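Local coordinates for D-alanyl-D-alanine carboxypeptidase (Streptococcus pneumoniae R6, PDB 1XP4), which probably removes C-terminal D-alanine residues from peptidoglycan precursors, acting as a serine-type D-Ala-D-Ala carboxypeptidase in cell wall biosynthesis, at residues 176-179 with 180-184; 186-189 with 190-193; 206-210 with 211-215; 238-242 with 243-247; 269-272 with 273-276. All blocks are in the same frame, centred on the assembly; numbering follows the deposited sequence.

Interaction 1 (176-179 with 180-184)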
loop_
_atom_site.group_PDB
_atom_site.type_symbol
_atom_site.label_atom_id
_atom_site.label_comp_id
_atom_site.label_asym_id
_atom_site.label_seq_id
_atom_site.Cartn_x
_atom_site.Cartn_y
_atom_site.Cartn_z
ATOM N N VAL A 176 1.461 -4.176 3.561
ATOM C CA VAL A 176 0.242 -3.465 3.928
ATOM C C VAL A 176 -0.143 -2.430 2.866
ATOM O O VAL A 176 -1.257 -2.434 2.336
ATOM C CB VAL A 176 0.422 -2.743 5.281
ATOM C CG1 VAL A 176 -0.776 -1.826 5.557
ATOM C CG2 VAL A 176 0.591 -3.781 6.396
ATOM N N ALA A 177 0.781 -1.533 2.562
ATOM C CA ALA A 177 0.517 -0.513 1.560
ATOM C C ALA A 177 0.089 -1.169 0.245
ATOM O O ALA A 177 -0.893 -0.756 -0.376
ATOM C CB ALA A 177 1.761 0.343 1.349
ATOM N N ARG A 178 0.811 -2.203 -0.177
ATOM C CA ARG A 178 0.461 -2.858 -1.428
ATOM C C ARG A 178 -0.944 -3.450 -1.409
ATOM O O ARG A 178 -1.737 -3.203 -2.321
ATOM C CB ARG A 178 1.466 -3.950 -1.771
ATOM C CG ARG A 178 1.243 -4.534 -3.148
ATOM C CD ARG A 178 2.122 -5.757 -3.404
ATOM N NE ARG A 178 1.840 -6.337 -4.717
ATOM C CZ ARG A 178 1.573 -7.622 -4.921
ATOM N NH1 ARG A 178 1.560 -8.473 -3.905
ATOM N NH2 ARG A 178 1.285 -8.050 -6.139
ATOM N N ASN A 179 -1.260 -4.228 -0.379
ATOM C CA ASN A 179 -2.578 -4.835 -0.299
ATOM C C ASN A 179 -3.688 -3.794 -0.301
ATOM O O ASN A 179 -4.738 -3.991 -0.917
ATOM C CB ASN A 179 -2.689 -5.708 0.945
ATOM C CG ASN A 179 -1.782 -6.905 0.879
ATOM O OD1 ASN A 179 -1.451 -7.369 -0.206
ATOM N ND2 ASN A 179 -1.381 -7.424 2.039
ATOM N N LEU A 180 -3.453 -2.683 0.387
ATOM C CA LEU A 180 -4.442 -1.620 0.437
ATOM C C LEU A 180 -4.661 -0.998 -0.950
ATOM O O LEU A 180 -5.788 -0.958 -1.445
ATOM C CB LEU A 180 -4.014 -0.539 1.434
ATOM C CG LEU A 180 -4.935 0.686 1.483
ATOM C CD1 LEU A 180 -6.349 0.256 1.795
ATOM C CD2 LEU A 180 -4.434 1.663 2.520
ATOM N N ILE A 181 -3.586 -0.522 -1.575
ATOM C CA ILE A 181 -3.685 0.109 -2.891
ATOM C C ILE A 181 -4.253 -0.809 -3.972
ATOM O O ILE A 181 -5.070 -0.385 -4.791
ATOM C CB ILE A 181 -2.312 0.623 -3.362
ATOM C CG1 ILE A 181 -1.860 1.774 -2.472
ATOM C CG2 ILE A 181 -2.387 1.080 -4.810
ATOM C CD1 ILE A 181 -0.471 2.292 -2.822
ATOM N N LYS A 182 -3.819 -2.063 -3.975
ATOM C CA LYS A 182 -4.287 -3.022 -4.967
ATOM C C LYS A 182 -5.745 -3.424 -4.805
ATOM O O LYS A 182 -6.450 -3.595 -5.794
ATOM C CB LYS A 182 -3.414 -4.271 -4.933
ATOM C CG LYS A 182 -2.492 -4.402 -6.121
ATOM C CD LYS A 182 -1.486 -5.497 -5.874
ATOM C CE LYS A 182 -0.824 -5.909 -7.161
ATOM N NZ LYS A 182 -1.838 -6.452 -8.100
ATOM N N LYS A 183 -6.192 -3.572 -3.561
ATOM C CA LYS A 183 -7.567 -3.972 -3.267
ATOM C C LYS A 183 -8.563 -2.802 -3.207
ATOM O O LYS A 183 -9.740 -2.959 -3.554
ATOM C CB LYS A 183 -7.590 -4.756 -1.952
ATOM C CG LYS A 183 -8.964 -5.160 -1.451
ATOM C CD LYS A 183 -9.659 -6.093 -2.404
ATOM C CE LYS A 183 -11.017 -6.504 -1.862
ATOM N NZ LYS A 183 -11.834 -7.215 -2.896
ATOM N N TYR A 184 -8.089 -1.638 -2.771
ATOM C CA TYR A 184 -8.926 -0.445 -2.666
ATOM C C TYR A 184 -8.222 0.764 -3.280
ATOM O O TYR A 184 -7.783 1.676 -2.580
ATOM C CB TYR A 184 -9.273 -0.172 -1.196
ATOM C CG TYR A 184 -10.006 -1.321 -0.537
ATOM C CD1 TYR A 184 -11.335 -1.608 -0.863
ATOM C CD2 TYR A 184 -9.355 -2.155 0.378
ATOM C CE1 TYR A 184 -11.995 -2.699 -0.299
ATOM C CE2 TYR A 184 -10.005 -3.245 0.946
ATOM C CZ TYR A 184 -11.322 -3.513 0.600
ATOM O OH TYR A 184 -11.954 -4.613 1.132
#

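Interaction 2 (186-189 with 190-193)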
loop_
_atom_site.group_PDB
_atom_site.type_symbol
_atom_site.label_atom_id
_atom_site.label_comp_id
_atom_site.label_asym_id
_atom_site.label_seq_id
_atom_site.Cartn_x
_atom_site.Cartn_y
_atom_site.Cartn_z
ATOM N N GLN A 186 -9.332 3.193 -4.506
ATOM C CA GLN A 186 -10.074 4.403 -4.138
ATOM C C GLN A 186 -9.341 5.242 -3.101
ATOM O O GLN A 186 -9.365 6.468 -3.153
ATOM C CB GLN A 186 -11.446 4.053 -3.554
ATOM C CG GLN A 186 -12.160 2.915 -4.235
ATOM C CD GLN A 186 -12.007 1.605 -3.494
ATOM O OE1 GLN A 186 -11.453 0.643 -4.021
ATOM N NE2 GLN A 186 -12.509 1.557 -2.266
ATOM N N VAL A 187 -8.707 4.564 -2.147
ATOM C CA VAL A 187 -7.987 5.230 -1.077
ATOM C C VAL A 187 -7.066 6.319 -1.603
ATOM O O VAL A 187 -6.818 7.313 -0.929
ATOM C CB VAL A 187 -7.176 4.213 -0.246
ATOM C CG1 VAL A 187 -5.968 3.706 -1.034
ATOM C CG2 VAL A 187 -6.767 4.845 1.063
ATOM N N LEU A 188 -6.567 6.136 -2.817
ATOM C CA LEU A 188 -5.691 7.129 -3.403
ATOM C C LEU A 188 -6.429 8.436 -3.680
ATOM O O LEU A 188 -5.828 9.501 -3.658
ATOM C CB LEU A 188 -5.057 6.592 -4.689
ATOM C CG LEU A 188 -4.008 5.481 -4.511
ATOM C CD1 LEU A 188 -3.473 5.071 -5.878
ATOM C CD2 LEU A 188 -2.863 5.961 -3.614
ATOM N N GLU A 189 -7.731 8.364 -3.939
ATOM C CA GLU A 189 -8.497 9.583 -4.190
ATOM C C GLU A 189 -8.571 10.438 -2.928
ATOM O O GLU A 189 -9.006 11.578 -2.966
ATOM C CB GLU A 189 -9.912 9.254 -4.677
ATOM C CG GLU A 189 -9.955 8.641 -6.066
ATOM C CD GLU A 189 -9.178 9.458 -7.089
ATOM O OE1 GLU A 189 -9.580 10.607 -7.386
ATOM O OE2 GLU A 189 -8.154 8.948 -7.595
ATOM N N ILE A 190 -8.143 9.887 -1.804
ATOM C CA ILE A 190 -8.164 10.651 -0.571
ATOM C C ILE A 190 -6.749 11.149 -0.270
ATOM O O ILE A 190 -6.512 12.353 -0.270
ATOM C CB ILE A 190 -8.685 9.803 0.620
ATOM C CG1 ILE A 190 -10.119 9.339 0.351
ATOM C CG2 ILE A 190 -8.633 10.628 1.899
ATOM C CD1 ILE A 190 -10.656 8.385 1.373
ATOM N N THR A 191 -5.814 10.223 -0.045
ATOM C CA THR A 191 -4.419 10.560 0.271
ATOM C C THR A 191 -3.863 11.618 -0.687
ATOM O O THR A 191 -3.034 12.457 -0.322
ATOM C CB THR A 191 -3.513 9.289 0.225
ATOM O OG1 THR A 191 -3.534 8.722 -1.092
ATOM C CG2 THR A 191 -4.001 8.245 1.221
ATOM N N LYS A 192 -4.352 11.556 -1.915
ATOM C CA LYS A 192 -3.993 12.457 -3.000
ATOM C C LYS A 192 -4.255 13.931 -2.633
ATOM O O LYS A 192 -3.399 14.787 -2.822
ATOM C CB LYS A 192 -4.833 12.053 -4.219
ATOM C CG LYS A 192 -4.497 12.663 -5.556
ATOM C CD LYS A 192 -5.501 12.130 -6.584
ATOM C CE LYS A 192 -5.161 12.526 -8.024
ATOM N NZ LYS A 192 -3.942 11.854 -8.552
ATOM N N LYS A 193 -5.439 14.221 -2.104
ATOM C CA LYS A 193 -5.810 15.584 -1.744
ATOM C C LYS A 193 -4.841 16.325 -0.826
ATOM O O LYS A 193 -4.520 15.857 0.262
ATOM C CB LYS A 193 -7.182 15.587 -1.080
ATOM C CG LYS A 193 -8.283 15.009 -1.914
ATOM C CD LYS A 193 -9.578 15.008 -1.134
ATOM C CE LYS A 193 -10.703 14.394 -1.945
ATOM N NZ LYS A 193 -11.935 14.311 -1.130
#

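Interaction 3 (206-210 with 211-215)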
loop_
_atom_site.group_PDB
_atom_site.type_symbol
_atom_site.label_atom_id
_atom_site.label_comp_id
_atom_site.label_asym_id
_atom_site.label_seq_id
_atom_site.Cartn_x
_atom_site.Cartn_y
_atom_site.Cartn_z
ATOM N N THR A 206 -0.576 16.083 5.496
ATOM C CA THR A 206 0.735 16.085 6.128
ATOM C C THR A 206 1.744 15.633 5.087
ATOM O O THR A 206 2.952 15.613 5.338
ATOM C CB THR A 206 0.801 15.097 7.304
ATOM O OG1 THR A 206 0.452 13.788 6.836
ATOM C CG2 THR A 206 -0.142 15.511 8.412
ATOM N N ASN A 207 1.233 15.255 3.920
ATOM C CA ASN A 207 2.071 14.790 2.827
ATOM C C ASN A 207 2.500 15.997 2.009
ATOM O O ASN A 207 1.719 16.534 1.226
ATOM C CB ASN A 207 1.285 13.820 1.947
ATOM C CG ASN A 207 2.155 13.134 0.916
ATOM O OD1 ASN A 207 3.166 13.680 0.477
ATOM N ND2 ASN A 207 1.758 11.934 0.511
ATOM N N TYR A 208 3.744 16.419 2.184
ATOM C CA TYR A 208 4.256 17.573 1.465
ATOM C C TYR A 208 4.840 17.335 0.079
ATOM O O TYR A 208 5.536 18.189 -0.460
ATOM C CB TYR A 208 5.258 18.299 2.350
ATOM C CG TYR A 208 4.557 18.963 3.500
ATOM C CD1 TYR A 208 3.506 19.843 3.266
ATOM C CD2 TYR A 208 4.926 18.720 4.815
ATOM C CE1 TYR A 208 2.844 20.466 4.305
ATOM C CE2 TYR A 208 4.266 19.342 5.867
ATOM C CZ TYR A 208 3.227 20.218 5.597
ATOM O OH TYR A 208 2.577 20.876 6.614
HETATM N N MSE A 209 4.550 16.179 -0.506
HETATM C CA MSE A 209 5.033 15.885 -1.848
HETATM C C MSE A 209 3.872 15.970 -2.836
HETATM O O MSE A 209 4.015 15.652 -4.018
HETATM C CB MSE A 209 5.672 14.498 -1.896
HETATM C CG MSE A 209 7.000 14.433 -1.175
HETATM SE SE MSE A 209 7.728 12.662 -1.116
HETATM C CE MSE A 209 8.828 12.751 -2.690
ATOM N N LEU A 210 2.722 16.414 -2.335
ATOM C CA LEU A 210 1.528 16.556 -3.152
ATOM C C LEU A 210 1.487 17.898 -3.902
ATOM O O LEU A 210 2.318 18.794 -3.683
ATOM C CB LEU A 210 0.276 16.408 -2.277
ATOM C CG LEU A 210 0.044 15.054 -1.590
ATOM C CD1 LEU A 210 -1.176 15.113 -0.671
ATOM C CD2 LEU A 210 -0.148 13.974 -2.652
ATOM N N GLU A 211 0.504 18.018 -4.788
ATOM C CA GLU A 211 0.302 19.211 -5.601
ATOM C C GLU A 211 0.206 20.510 -4.804
ATOM O O GLU A 211 -0.610 20.632 -3.883
ATOM C CB GLU A 211 -0.962 19.035 -6.445
ATOM C CG GLU A 211 -0.948 17.762 -7.279
ATOM C CD GLU A 211 -0.696 18.014 -8.761
ATOM O OE1 GLU A 211 -0.066 19.047 -9.103
ATOM O OE2 GLU A 211 -1.122 17.165 -9.580
ATOM N N GLY A 212 1.051 21.472 -5.180
ATOM C CA GLY A 212 1.077 22.779 -4.544
ATOM C C GLY A 212 1.759 22.862 -3.191
ATOM O O GLY A 212 1.616 23.863 -2.491
HETATM N N MSE A 213 2.520 21.834 -2.827
HETATM C CA MSE A 213 3.188 21.794 -1.524
HETATM C C MSE A 213 4.703 21.928 -1.590
HETATM O O MSE A 213 5.321 21.677 -2.618
HETATM C CB MSE A 213 2.832 20.489 -0.811
HETATM C CG MSE A 213 1.347 20.177 -0.822
HETATM SE SE MSE A 213 0.387 20.720 0.758
HETATM C CE MSE A 213 1.624 21.968 1.536
ATOM N N PRO A 214 5.322 22.314 -0.471
ATOM C CA PRO A 214 6.769 22.497 -0.356
ATOM C C PRO A 214 7.652 21.426 -0.984
ATOM O O PRO A 214 8.472 21.732 -1.841
ATOM C CB PRO A 214 6.976 22.596 1.150
ATOM C CG PRO A 214 5.769 23.351 1.571
ATOM C CD PRO A 214 4.663 22.640 0.805
ATOM N N ALA A 215 7.487 20.179 -0.560
ATOM C CA ALA A 215 8.315 19.093 -1.067
ATOM C C ALA A 215 7.721 18.336 -2.243
ATOM O O ALA A 215 7.990 17.147 -2.420
ATOM C CB ALA A 215 8.636 18.129 0.067
#

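Interaction 4 (238-242 with 243-247)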
loop_
_atom_site.group_PDB
_atom_site.type_symbol
_atom_site.label_atom_id
_atom_site.label_comp_id
_atom_site.label_asym_id
_atom_site.label_seq_id
_atom_site.Cartn_x
_atom_site.Cartn_y
_atom_site.Cartn_z
ATOM N N THR A 238 3.578 6.609 -2.287
ATOM C CA THR A 238 3.355 5.859 -3.518
ATOM C C THR A 238 3.381 6.881 -4.651
ATOM O O THR A 238 2.995 8.036 -4.467
ATOM C CB THR A 238 2.002 5.105 -3.514
ATOM O OG1 THR A 238 1.893 4.323 -4.712
ATOM C CG2 THR A 238 0.836 6.081 -3.451
ATOM N N THR A 239 3.844 6.463 -5.820
ATOM C CA THR A 239 3.934 7.385 -6.937
ATOM C C THR A 239 4.012 6.650 -8.258
ATOM O O THR A 239 4.341 5.465 -8.304
ATOM C CB THR A 239 5.193 8.258 -6.816
ATOM O OG1 THR A 239 5.155 9.298 -7.796
ATOM C CG2 THR A 239 6.436 7.418 -7.058
ATOM N N VAL A 240 3.698 7.359 -9.334
ATOM C CA VAL A 240 3.785 6.784 -10.664
ATOM C C VAL A 240 4.840 7.595 -11.383
ATOM O O VAL A 240 4.575 8.715 -11.815
ATOM C CB VAL A 240 2.467 6.893 -11.457
ATOM C CG1 VAL A 240 2.658 6.297 -12.844
ATOM C CG2 VAL A 240 1.349 6.168 -10.728
ATOM N N GLU A 241 6.038 7.031 -11.490
ATOM C CA GLU A 241 7.137 7.711 -12.154
ATOM C C GLU A 241 7.588 6.882 -13.345
ATOM O O GLU A 241 7.860 5.691 -13.211
ATOM C CB GLU A 241 8.293 7.912 -11.177
ATOM C CG GLU A 241 8.924 9.281 -11.253
ATOM C CD GLU A 241 9.880 9.535 -10.106
ATOM O OE1 GLU A 241 10.932 8.873 -10.056
ATOM O OE2 GLU A 241 9.579 10.391 -9.246
ATOM N N LYS A 242 7.656 7.526 -14.505
ATOM C CA LYS A 242 8.057 6.883 -15.750
ATOM C C LYS A 242 7.202 5.668 -16.053
ATOM O O LYS A 242 7.709 4.620 -16.454
ATOM C CB LYS A 242 9.525 6.497 -15.695
ATOM C CG LYS A 242 10.429 7.697 -15.570
ATOM C CD LYS A 242 11.875 7.287 -15.430
ATOM C CE LYS A 242 12.739 8.488 -15.085
ATOM N NZ LYS A 242 14.182 8.110 -14.959
ATOM N N GLY A 243 5.896 5.826 -15.850
ATOM C CA GLY A 243 4.946 4.761 -16.114
ATOM C C GLY A 243 4.878 3.632 -15.102
ATOM O O GLY A 243 4.071 2.710 -15.265
HETATM N N MSE A 244 5.696 3.706 -14.052
HETATM C CA MSE A 244 5.738 2.656 -13.036
HETATM C C MSE A 244 5.318 3.119 -11.639
HETATM O O MSE A 244 5.751 4.173 -11.161
HETATM C CB MSE A 244 7.153 2.070 -12.992
HETATM C CG MSE A 244 7.420 1.041 -11.902
HETATM SE SE MSE A 244 9.237 0.330 -12.033
HETATM C CE MSE A 244 10.187 1.615 -10.959
ATOM N N ARG A 245 4.471 2.322 -10.990
ATOM C CA ARG A 245 4.004 2.639 -9.642
ATOM C C ARG A 245 4.958 2.068 -8.602
ATOM O O ARG A 245 5.251 0.870 -8.580
ATOM C CB ARG A 245 2.607 2.080 -9.400
ATOM C CG ARG A 245 2.070 2.408 -8.031
ATOM C CD ARG A 245 0.645 2.901 -8.125
ATOM N NE ARG A 245 0.496 4.132 -7.361
ATOM C CZ ARG A 245 -0.353 5.104 -7.669
ATOM N NH1 ARG A 245 -1.144 4.989 -8.730
ATOM N NH2 ARG A 245 -0.385 6.207 -6.932
ATOM N N VAL A 246 5.429 2.942 -7.726
ATOM C CA VAL A 246 6.367 2.551 -6.701
ATOM C C VAL A 246 5.818 2.834 -5.324
ATOM O O VAL A 246 5.242 3.897 -5.089
ATOM C CB VAL A 246 7.695 3.327 -6.848
ATOM C CG1 VAL A 246 8.629 2.984 -5.694
ATOM C CG2 VAL A 246 8.351 3.006 -8.187
ATOM N N ILE A 247 5.980 1.871 -4.424
ATOM C CA ILE A 247 5.560 2.053 -3.048
ATOM C C ILE A 247 6.846 2.239 -2.275
ATOM O O ILE A 247 7.776 1.448 -2.388
ATOM C CB ILE A 247 4.800 0.854 -2.491
ATOM C CG1 ILE A 247 3.489 0.672 -3.260
ATOM C CG2 ILE A 247 4.515 1.087 -1.008
ATOM C CD1 ILE A 247 2.558 -0.351 -2.644
#

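Interaction 5 (269-272 with 273-276)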
loop_
_atom_site.group_PDB
_atom_site.type_symbol
_atom_site.label_atom_id
_atom_site.label_comp_id
_atom_site.label_asym_id
_atom_site.label_seq_id
_atom_site.Cartn_x
_atom_site.Cartn_y
_atom_site.Cartn_z
ATOM N N SER A 269 14.900 11.272 -2.820
ATOM C CA SER A 269 16.235 10.762 -3.086
ATOM C C SER A 269 16.173 9.308 -3.523
ATOM O O SER A 269 16.873 8.890 -4.447
ATOM C CB SER A 269 17.094 10.875 -1.836
ATOM O OG SER A 269 18.379 10.339 -2.078
ATOM N N LEU A 270 15.323 8.542 -2.846
ATOM C CA LEU A 270 15.146 7.130 -3.146
ATOM C C LEU A 270 14.578 6.922 -4.547
ATOM O O LEU A 270 14.924 5.955 -5.224
ATOM C CB LEU A 270 14.223 6.488 -2.098
ATOM C CG LEU A 270 13.730 5.042 -2.274
ATOM C CD1 LEU A 270 14.866 4.115 -2.665
ATOM C CD2 LEU A 270 13.092 4.580 -0.975
HETATM N N MSE A 271 13.716 7.834 -4.986
HETATM C CA MSE A 271 13.106 7.710 -6.303
HETATM C C MSE A 271 14.031 8.062 -7.457
HETATM O O MSE A 271 13.889 7.516 -8.557
HETATM C CB MSE A 271 11.824 8.534 -6.370
HETATM C CG MSE A 271 10.716 7.974 -5.485
HETATM SE SE MSE A 271 9.842 6.354 -6.139
HETATM C CE MSE A 271 11.141 5.666 -7.357
ATOM N N ASP A 272 14.973 8.972 -7.216
ATOM C CA ASP A 272 15.930 9.341 -8.252
ATOM C C ASP A 272 16.750 8.093 -8.551
ATOM O O ASP A 272 17.104 7.827 -9.695
ATOM C CB ASP A 272 16.862 10.462 -7.781
ATOM C CG ASP A 272 16.224 11.838 -7.863
ATOM O OD1 ASP A 272 15.750 12.216 -8.951
ATOM O OD2 ASP A 272 16.210 12.555 -6.839
ATOM N N TYR A 273 17.045 7.328 -7.509
ATOM C CA TYR A 273 17.816 6.103 -7.658
ATOM C C TYR A 273 17.039 5.093 -8.480
ATOM O O TYR A 273 17.523 4.588 -9.499
ATOM C CB TYR A 273 18.114 5.498 -6.287
ATOM C CG TYR A 273 18.651 4.080 -6.338
ATOM C CD1 TYR A 273 19.909 3.807 -6.867
ATOM C CD2 TYR A 273 17.894 3.010 -5.852
ATOM C CE1 TYR A 273 20.399 2.510 -6.911
ATOM C CE2 TYR A 273 18.378 1.707 -5.892
ATOM C CZ TYR A 273 19.630 1.465 -6.424
ATOM O OH TYR A 273 20.110 0.175 -6.487
ATOM N N ILE A 274 15.824 4.810 -8.027
ATOM C CA ILE A 274 14.961 3.836 -8.683
ATOM C C ILE A 274 14.685 4.097 -10.157
ATOM O O ILE A 274 14.686 3.167 -10.967
ATOM C CB ILE A 274 13.630 3.729 -7.940
ATOM C CG1 ILE A 274 13.889 3.179 -6.538
ATOM C CG2 ILE A 274 12.665 2.848 -8.711
ATOM C CD1 ILE A 274 12.716 3.292 -5.613
ATOM N N SER A 275 14.454 5.359 -10.502
ATOM C CA SER A 275 14.162 5.724 -11.880
ATOM C C SER A 275 15.374 5.709 -12.799
ATOM O O SER A 275 15.241 5.535 -14.011
ATOM C CB SER A 275 13.492 7.091 -11.921
ATOM O OG SER A 275 12.218 7.011 -11.312
ATOM N N SER A 276 16.559 5.894 -12.238
ATOM C CA SER A 276 17.745 5.872 -13.068
ATOM C C SER A 276 18.308 4.450 -13.116
ATOM O O SER A 276 19.120 4.136 -13.982
ATOM C CB SER A 276 18.797 6.834 -12.514
ATOM O OG SER A 276 19.346 6.349 -11.302
#

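Interaction 1 (176-179 with 180-184)
R178 and K182 lie side by side on one flank of the helix and point the same way. The R178 chain leaves with CG anti to its own N (chi1 -173°) and stays extended as far as NE. K182 runs next to it, and its CD sits over one face of the guanidinium. The lysine brings methylenes to the guanidinium: K182 CD is 3.6 Å from R178 NE. K182 bends at its last torsion, and its NZ stops 4.0 Å from R178 NH2. The two positive ends do not bond each other. Both find oxygens on one loop instead: R178 NE and NH2 bond to the A22 and N23 carbonyls, and K182 NZ to N23 OD1.

The backbone between them is regular helix. I181 N donates to A177 O at 3.0 Å in a nearly straight bond. K182 N reaches R178 O at 2.9 Å. I181 packs its CG1 branch back against A177 O. At the end of the helix K183 N still bonds N179 O at 3.0 Å, while Y184 has left helical angles and lays one ring face against K183 CG.

This is the last part of helix 170-183. The L180 side chain is about 8 Å from that of K224, the predicted substrate-binding residue. V176 and L180 face helix 44-57, where L180 meets Y49. A177 and I181 lie on strands 234-241 and 244-253, so the helix is packed between that helix and the sheet.

Interaction 2 (186-189 with 190-193)
L188 and T191 meet where their side chains cross obliquely, with L188 CD2 3.8 Å from T191 OG1. T191 holds its hydroxyl between its own N and carbonyl carbon (chi1 61°). In that position OG1 faces the L188 backbone, and it is hydrogen-bonded to D221 O on strand 220-228. The other branch, T191 CG2, lies beside the backbone N and is 4.4 Å from V187 CG2, a loose contact.

V187 O is gripped twice. T191 N donates from 3.2 Å, close to the carbonyl direction. I190 N donates from 3.0 Å and stands well above the carbonyl plane. I190 CB rests 3.5 Å from V187 O.

The lysines differ in shape. K193 is straight beyond CG and passes its CE at 3.4 Å from E189 O before NZ forms a salt bridge with E98. K192 is extended until its final torsion, where it bends. E189 is bent at chi2, and its OE2 remains 5.2 Å from K192 NZ, too far for a salt bridge.

The i+3 and i+4 bonds to one carbonyl fit a single short helical turn, here helix 188-191. V187 and I190 pack on helices 44-57 and 93-103. The side chain of T191 lies about 6 Å from that of K224, the predicted substrate-binding residue, beside the probable active-site cleft of this S11 carboxypeptidase.

Interaction 3 (206-210 with 211-215)
Y208 and M213 form the crowded end of this loop. The selenomethionine M213 has CG beside its backbone N and bends at the next two torsions, which brings its methyl CE to the edge of the Y208 ring, near the ring plane. SE lies 5.3 Å from the ring centroid and 76° off the ring normal, so this is an edge-on Met-aromatic contact, with selenium in place of sulfur. P214 adds its CD at 3.9 Å from Y208 CD1.

A215 closes the same side. Its CB is 4.1 Å from Y208 CB and 4.2 Å from M209 CG. M209 and A215 also rest on F264 of helix 262-277, and the Y208 ring meets that of Y261.

The far end is looser. L210 to M213 form a type II beta turn, closed by M213 N to L210 O at 3.2 Å. G212 sits at its third position with positive phi, as such turns commonly have. E211 and G212 are exposed at the tip; in the crystal G212 and M213 touch a neighbouring molecule. Only L210 CB to M213 CG, at 4.2 Å, joins the side chains flanking the turn.

A second turn precedes it. N207 OD1 accepts from M209 N at 3.0 Å, an Asx turn.

The chemistry is therefore divided. Two small turns, each with its own hydrogen bond, shape the backbone, while the side chains adhere mainly through apolar contacts and one Met-aromatic contact.

Interaction 4 (238-242 with 243-247)
R245 reaches diagonally to T238 across a beta hairpin with a two-residue turn, made by strands 234-241 and 244-253 and closed by a type I' turn from E241 to M244. K242 and G243 occupy the turn, both with positive phi.

Backbone bonds come first. T239 and V246 are a hydrogen-bonded antiparallel pair: V246 N reaches T239 O at 2.8 Å, and T239 N reaches V246 O at 3.0 Å. E241 and M244 form the next such pair beside the turn, with E241 N to M244 O at 2.9 Å. Between them V240 and R245 are a non-hydrogen-bonded pair, and V240 CA makes a CA-H...O contact of 3.3 Å with M244 O.

Packing separates the faces of the sheet. T239, M244 and V246 look toward helix 262-277. T238 and I247 look toward helix 170-183, and T238 and R245 also touch L188.

R245 carries the side-chain contact. Its chain bends at chi2 and chi3 and turns the guanidinium back over the neighbouring strand. V240 CG2 lies over one face, 3.4 Å above the plane. NH2 has a salt bridge with D221. At the edge, R245 NE donates almost straight (168°) to T238 OG1, 3.0 Å away and in the guanidinium plane.

Interaction 5 (269-272 with 273-276)
L270 and I274 meet one helical turn apart, with L270 CD1 3.7 Å from I274 CD1. The selenomethionine M271 bends at chi2 and chi3, which curls its methyl CE back against I274 CB and CD1. These apolar groups lie on the buried side of the helix.

The backbone polar atoms are mostly paired along the helix. I274 N donates to L270 O at 3.2 Å, in a nearly straight bond (168°). S275 N donates to M271 O at 3.0 Å. The bond from Y273 N to S269 O, at 3.4 Å, is weak. L270 O also lies near the plane of the Y273 ring, at its edge. The Y273 ring itself stacks on F10, the first modelled residue.

D272 O takes S276 N at 3.2 Å. S276 OG lies close to both D272 O and Y273 O. The S276 hydroxyl lies between its own N and carbonyl carbon (chi1 70°), which folds it back over these carbonyls.

Other polar ends find partners beyond this turn. The D272 carboxylate has a salt bridge with R217. S275 OG is hydrogen-bonded to E241 OE1.

The two sides of helix 262-277 thus behave differently. L270, M271 and I274 give an apolar face that packs on strands 17-21, 26-31 and 244-253. D272 and S275 reach charged residues of the surrounding loop and hairpin, so polar bonds join the helix to its neighbours beside that apolar face.

Interactions 1 and 2 pack on one face of the sheet that contains the interaction 4 hairpin. L180 CG of interaction 1 is 4.1 Å from V187 CG1 of interaction 2, and I181 CD1 is 4.0 Å from I247 CD1 of interaction 4. L188 CD2 lies 3.7 Å from T238 CG2, joining interactions 2 and 4. Interaction 5 packs on the other face, where M244 CE is 3.6 Å from I274 CG2. Interaction 3 touches interaction 2 through L210 CD1, 3.6 Å from K193 O. The side chains of T191, N207 and L180 lie about 6, 7 and 8 Å from that of K224, predicted to bind substrate; interaction 5 is remote from the predicted sites.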